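Local coordinates for protein UDP-N-acetylglucosamine 3-dehydrogenase (Acidithiobacillus ferrooxidans, PDB 7BVJ) that catalyses the NAD(+)-dependent oxidation of the glucosamine 3-position of UDP-N-acetylglucosamine to a ketone, a step in lipid A biosynthesis, at residues A[137-148]-A[205-216]. Residues are numbered along the deposited sequence; the frame is centred on the assembly and turned at random.
Sequences PRYLEAERLAPF and TVANLAASRVVR
Asn208 reaches across to the phenol of Tyr139, its ND2 giving a nearly straight hydrogen bond (170° at the hydrogen) to OH at 3.1 Å. The acceptor lies in the plane of the amide. Both side chains have CG anti to their own backbone N (chi1 166° in Asn208), which sets them side by side, pointing the same way, with ring and amide planes 36° apart. Asn208 CB lies 3.9 Å from Tyr139 CE1, and the same ring carbon meets Val206 CG1. With an alanine in place of Tyr139, the Asn208 amide would probably lose this acceptor and be freer to turn, and Val206 CG1 would lose one of its neighbours.

Beneath these side chains run strands 139-147 and 206-212, the one parallel pair in the otherwise antiparallel mixed sheet of the Gfo/Idh/MocA C-terminal domain. Backbone bonds alternate between them, from Asn208 N to Leu140 O (2.8 Å) and from Ala142 N to Asn208 O. Helix 157-173 and strands 177-185 and 194-201 make up most of the connection; the helix packs over the face carrying Leu140 and Leu209, whereas the tyrosine lies on the other face, where Glu141 approaches a bound disulfonic acid.

Farther along, the second strand turns a corner at Arg213 and Val214, where Ser212 OG accepts from Val214 N in an ST turn. Past the corner Val215 N returns to Ala146 O (3.2 Å), from above the carbonyl plane, and Val215 CG2 packs 3.5 Å from Leu145 CB, the two side chains crossing at about a right angle. Phe148 turns its ring edge to Arg213 O, 3.1 Å from CD1, and its side chain runs alongside that of Val214, whose CG1 is 3.5 Å from CD1; the Arg213 guanidinium itself pairs with Asp193.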
loop_
_atom_site.group_PDB
_atom_site.type_symbol
_atom_site.label_atom_id
_atom_site.label_comp_id
_atom_site.label_asym_id
_atom_site.label_seq_id
_atom_site.Cartn_x
_atom_site.Cartn_y
_atom_site.Cartn_z
ATOM N N PRO A 137 13.260 -14.041 -0.942
ATOM C CA PRO A 137 14.252 -13.814 0.114
ATOM C C PRO A 137 14.064 -14.804 1.247
ATOM O O PRO A 137 12.961 -15.298 1.487
ATOM C CB PRO A 137 13.961 -12.385 0.584
ATOM C CG PRO A 137 12.596 -12.068 0.051
ATOM C CD PRO A 137 12.451 -12.840 -1.204
ATOM N N ARG A 138 15.160 -15.076 1.948
ATOM C CA ARG A 138 15.120 -15.948 3.110
ATOM C C ARG A 138 14.841 -15.175 4.388
ATOM O O ARG A 138 14.214 -15.720 5.305
ATOM C CB ARG A 138 16.439 -16.715 3.247
ATOM C CG ARG A 138 16.976 -17.274 1.934
ATOM C CD ARG A 138 15.972 -18.219 1.308
ATOM N NE ARG A 138 16.588 -19.190 0.415
ATOM C CZ ARG A 138 15.908 -20.150 -0.197
ATOM N NH1 ARG A 138 14.594 -20.245 -0.014
ATOM N NH2 ARG A 138 16.533 -21.013 -0.988
ATOM N N TYR A 139 15.279 -13.917 4.464
ATOM C CA TYR A 139 15.007 -13.084 5.634
ATOM C C TYR A 139 14.744 -11.644 5.206
ATOM O O TYR A 139 15.440 -11.120 4.334
ATOM C CB TYR A 139 16.194 -13.166 6.608
ATOM C CG TYR A 139 16.118 -12.308 7.855
ATOM C CD1 TYR A 139 15.088 -12.453 8.771
ATOM C CD2 TYR A 139 17.106 -11.377 8.128
ATOM C CE1 TYR A 139 15.027 -11.665 9.910
ATOM C CE2 TYR A 139 17.061 -10.597 9.248
ATOM C CZ TYR A 139 16.022 -10.743 10.146
ATOM O OH TYR A 139 16.005 -9.955 11.281
ATOM N N LEU A 140 13.730 -10.999 5.805
ATOM C CA LEU A 140 13.495 -9.567 5.600
ATOM C C LEU A 140 13.430 -8.852 6.953
ATOM O O LEU A 140 12.782 -9.328 7.889
ATOM C CB LEU A 140 12.196 -9.266 4.830
ATOM C CG LEU A 140 11.751 -10.036 3.600
ATOM C CD1 LEU A 140 11.050 -11.310 4.034
ATOM C CD2 LEU A 140 10.807 -9.189 2.764
ATOM N N GLU A 141 14.096 -7.699 7.034
ATOM C CA GLU A 141 14.174 -6.876 8.231
ATOM C C GLU A 141 13.787 -5.462 7.819
ATOM O O GLU A 141 14.452 -4.873 6.967
ATOM C CB GLU A 141 15.596 -6.897 8.785
ATOM C CG GLU A 141 15.721 -6.909 10.259
ATOM C CD GLU A 141 17.154 -7.172 10.699
ATOM O OE1 GLU A 141 18.080 -6.509 10.179
ATOM O OE2 GLU A 141 17.348 -8.046 11.566
ATOM N N ALA A 142 12.734 -4.902 8.407
ATOM C CA ALA A 142 12.274 -3.599 7.931
ATOM C C ALA A 142 11.927 -2.677 9.090
ATOM O O ALA A 142 11.542 -3.129 10.177
ATOM C CB ALA A 142 11.065 -3.721 6.966
ATOM N N GLU A 143 12.081 -1.369 8.834
ATOM C CA GLU A 143 11.706 -0.307 9.769
ATOM C C GLU A 143 10.891 0.764 9.050
ATOM O O GLU A 143 11.329 1.303 8.026
ATOM C CB GLU A 143 12.936 0.341 10.423
ATOM C CG GLU A 143 13.864 -0.626 11.118
ATOM C CD GLU A 143 15.235 -0.030 11.342
ATOM O OE1 GLU A 143 15.438 0.623 12.397
ATOM O OE2 GLU A 143 16.097 -0.208 10.451
ATOM N N ARG A 144 9.716 1.082 9.594
ATOM C CA ARG A 144 8.884 2.181 9.099
ATOM C C ARG A 144 8.532 3.062 10.296
ATOM O O ARG A 144 7.602 2.762 11.048
ATOM C CB ARG A 144 7.637 1.660 8.403
ATOM C CG ARG A 144 7.021 2.630 7.429
ATOM C CD ARG A 144 6.108 1.895 6.443
ATOM N NE ARG A 144 6.856 1.073 5.489
ATOM C CZ ARG A 144 7.251 1.487 4.283
ATOM N NH1 ARG A 144 6.978 2.727 3.878
ATOM N NH2 ARG A 144 7.919 0.661 3.481
ATOM N N LEU A 145 9.276 4.142 10.456
ATOM C CA LEU A 145 9.252 4.991 11.634
ATOM C C LEU A 145 8.845 6.388 11.201
ATOM O O LEU A 145 9.529 7.007 10.378
ATOM C CB LEU A 145 10.631 5.020 12.302
ATOM C CG LEU A 145 11.447 3.728 12.345
ATOM C CD1 LEU A 145 12.752 3.940 13.111
ATOM C CD2 LEU A 145 10.645 2.597 12.995
ATOM N N ALA A 146 7.738 6.883 11.754
ATOM C CA ALA A 146 7.213 8.191 11.410
ATOM C C ALA A 146 7.218 9.109 12.629
ATOM O O ALA A 146 6.896 8.668 13.736
ATOM C CB ALA A 146 5.788 8.075 10.863
ATOM N N PRO A 147 7.609 10.369 12.468
ATOM C CA PRO A 147 7.566 11.297 13.600
ATOM C C PRO A 147 6.137 11.552 14.053
ATOM O O PRO A 147 5.186 11.500 13.268
ATOM C CB PRO A 147 8.203 12.572 13.036
ATOM C CG PRO A 147 7.912 12.508 11.577
ATOM C CD PRO A 147 7.998 11.043 11.216
ATOM N N PHE A 148 5.990 11.832 15.341
ATOM C CA PHE A 148 4.671 12.133 15.879
ATOM C C PHE A 148 4.206 13.497 15.378
ATOM O O PHE A 148 4.911 14.499 15.535
ATOM C CB PHE A 148 4.697 12.089 17.402
ATOM C CG PHE A 148 3.363 11.811 18.001
ATOM C CD1 PHE A 148 2.765 10.575 17.836
ATOM C CD2 PHE A 148 2.684 12.794 18.691
ATOM C CE1 PHE A 148 1.517 10.309 18.376
ATOM C CE2 PHE A 148 1.437 12.542 19.232
ATOM C CZ PHE A 148 0.852 11.301 19.073
ATOM N N THR A 205 10.684 -18.542 5.197
ATOM C CA THR A 205 11.122 -17.146 5.304
ATOM C C THR A 205 10.662 -16.519 6.617
ATOM O O THR A 205 9.560 -16.780 7.096
ATOM C CB THR A 205 10.579 -16.293 4.150
ATOM O OG1 THR A 205 10.949 -16.858 2.890
ATOM C CG2 THR A 205 11.145 -14.873 4.226
ATOM N N VAL A 206 11.516 -15.675 7.192
ATOM C CA VAL A 206 11.217 -14.939 8.417
ATOM C C VAL A 206 11.226 -13.454 8.081
ATOM O O VAL A 206 12.140 -12.975 7.404
ATOM C CB VAL A 206 12.229 -15.259 9.540
ATOM C CG1 VAL A 206 12.086 -14.273 10.736
ATOM C CG2 VAL A 206 12.071 -16.700 10.015
ATOM N N ALA A 207 10.205 -12.737 8.542
ATOM C CA ALA A 207 10.106 -11.286 8.403
ATOM C C ALA A 207 10.086 -10.653 9.783
ATOM O O ALA A 207 9.288 -11.046 10.631
ATOM C CB ALA A 207 8.842 -10.875 7.635
ATOM N N ASN A 208 10.934 -9.649 9.990
ATOM C CA ASN A 208 11.126 -8.986 11.277
ATOM C C ASN A 208 10.854 -7.503 11.034
ATOM O O ASN A 208 11.755 -6.768 10.620
ATOM C CB ASN A 208 12.576 -9.267 11.811
ATOM C CG ASN A 208 12.971 -8.365 12.959
ATOM O OD1 ASN A 208 12.120 -7.753 13.615
ATOM N ND2 ASN A 208 14.271 -8.275 13.213
ATOM N N LEU A 209 9.612 -7.074 11.292
ATOM C CA LEU A 209 9.070 -5.814 10.792
ATOM C C LEU A 209 8.729 -4.871 11.937
ATOM O O LEU A 209 7.888 -5.195 12.781
ATOM C CB LEU A 209 7.812 -6.062 9.957
ATOM C CG LEU A 209 7.960 -7.157 8.902
ATOM C CD1 LEU A 209 6.684 -7.236 8.072
ATOM C CD2 LEU A 209 9.157 -6.811 8.032
ATOM N N ALA A 210 9.334 -3.687 11.933
ATOM C CA ALA A 210 9.123 -2.694 12.975
ATOM C C ALA A 210 8.388 -1.482 12.411
ATOM O O ALA A 210 8.603 -1.088 11.261
ATOM C CB ALA A 210 10.461 -2.274 13.597
ATOM N N ALA A 211 7.509 -0.899 13.219
ATOM C CA ALA A 211 6.823 0.320 12.822
ATOM C C ALA A 211 6.613 1.193 14.054
ATOM O O ALA A 211 6.394 0.681 15.149
ATOM C CB ALA A 211 5.483 0.010 12.134
ATOM N N SER A 212 6.715 2.510 13.869
ATOM C CA SER A 212 6.562 3.475 14.954
ATOM C C SER A 212 5.986 4.786 14.420
ATOM O O SER A 212 6.291 5.208 13.296
ATOM C CB SER A 212 7.893 3.757 15.655
ATOM O OG SER A 212 7.725 4.766 16.645
ATOM N N ARG A 213 5.168 5.435 15.254
ATOM C CA ARG A 213 4.604 6.747 14.955
ATOM C C ARG A 213 5.104 7.836 15.898
ATOM O O ARG A 213 4.544 8.938 15.904
ATOM C CB ARG A 213 3.068 6.694 14.987
ATOM C CG ARG A 213 2.496 6.262 16.303
ATOM C CD ARG A 213 0.984 6.321 16.324
ATOM N NE ARG A 213 0.485 6.053 17.667
ATOM C CZ ARG A 213 -0.766 5.722 17.960
ATOM N NH1 ARG A 213 -1.673 5.631 17.001
ATOM N NH2 ARG A 213 -1.112 5.493 19.224
ATOM N N VAL A 214 6.147 7.573 16.681
ATOM C CA VAL A 214 6.635 8.551 17.647
ATOM C C VAL A 214 8.145 8.789 17.560
ATOM O O VAL A 214 8.775 9.116 18.569
ATOM C CB VAL A 214 6.262 8.115 19.077
ATOM C CG1 VAL A 214 4.762 8.160 19.280
ATOM C CG2 VAL A 214 6.816 6.709 19.373
ATOM N N VAL A 215 8.758 8.612 16.387
ATOM C CA VAL A 215 10.216 8.775 16.327
ATOM C C VAL A 215 10.575 10.248 16.158
ATOM O O VAL A 215 9.701 11.087 15.902
ATOM C CB VAL A 215 10.857 7.941 15.200
ATOM C CG1 VAL A 215 11.029 6.491 15.628
ATOM C CG2 VAL A 215 10.052 8.059 13.931
ATOM N N ARG A 216 11.865 10.570 16.305
ATOM C CA ARG A 216 12.343 11.921 16.020
ATOM C C ARG A 216 12.328 12.203 14.520
ATOM O O ARG A 216 11.604 13.089 14.042
ATOM C CB ARG A 216 13.757 12.110 16.577
ATOM C CG ARG A 216 13.888 11.972 18.089
ATOM C CD ARG A 216 14.858 13.005 18.656
ATOM N NE ARG A 216 14.360 14.366 18.461
ATOM C CZ ARG A 216 14.667 15.397 19.241
ATOM N NH1 ARG A 216 15.482 15.225 20.275
ATOM N NH2 ARG A 216 14.163 16.602 18.989
HETATM O O HOH W 1 12.511 -19.273 2.620
HETATM O O HOH W 2 13.315 -4.512 11.829
HETATM O O HOH W 3 3.320 9.628 12.928
#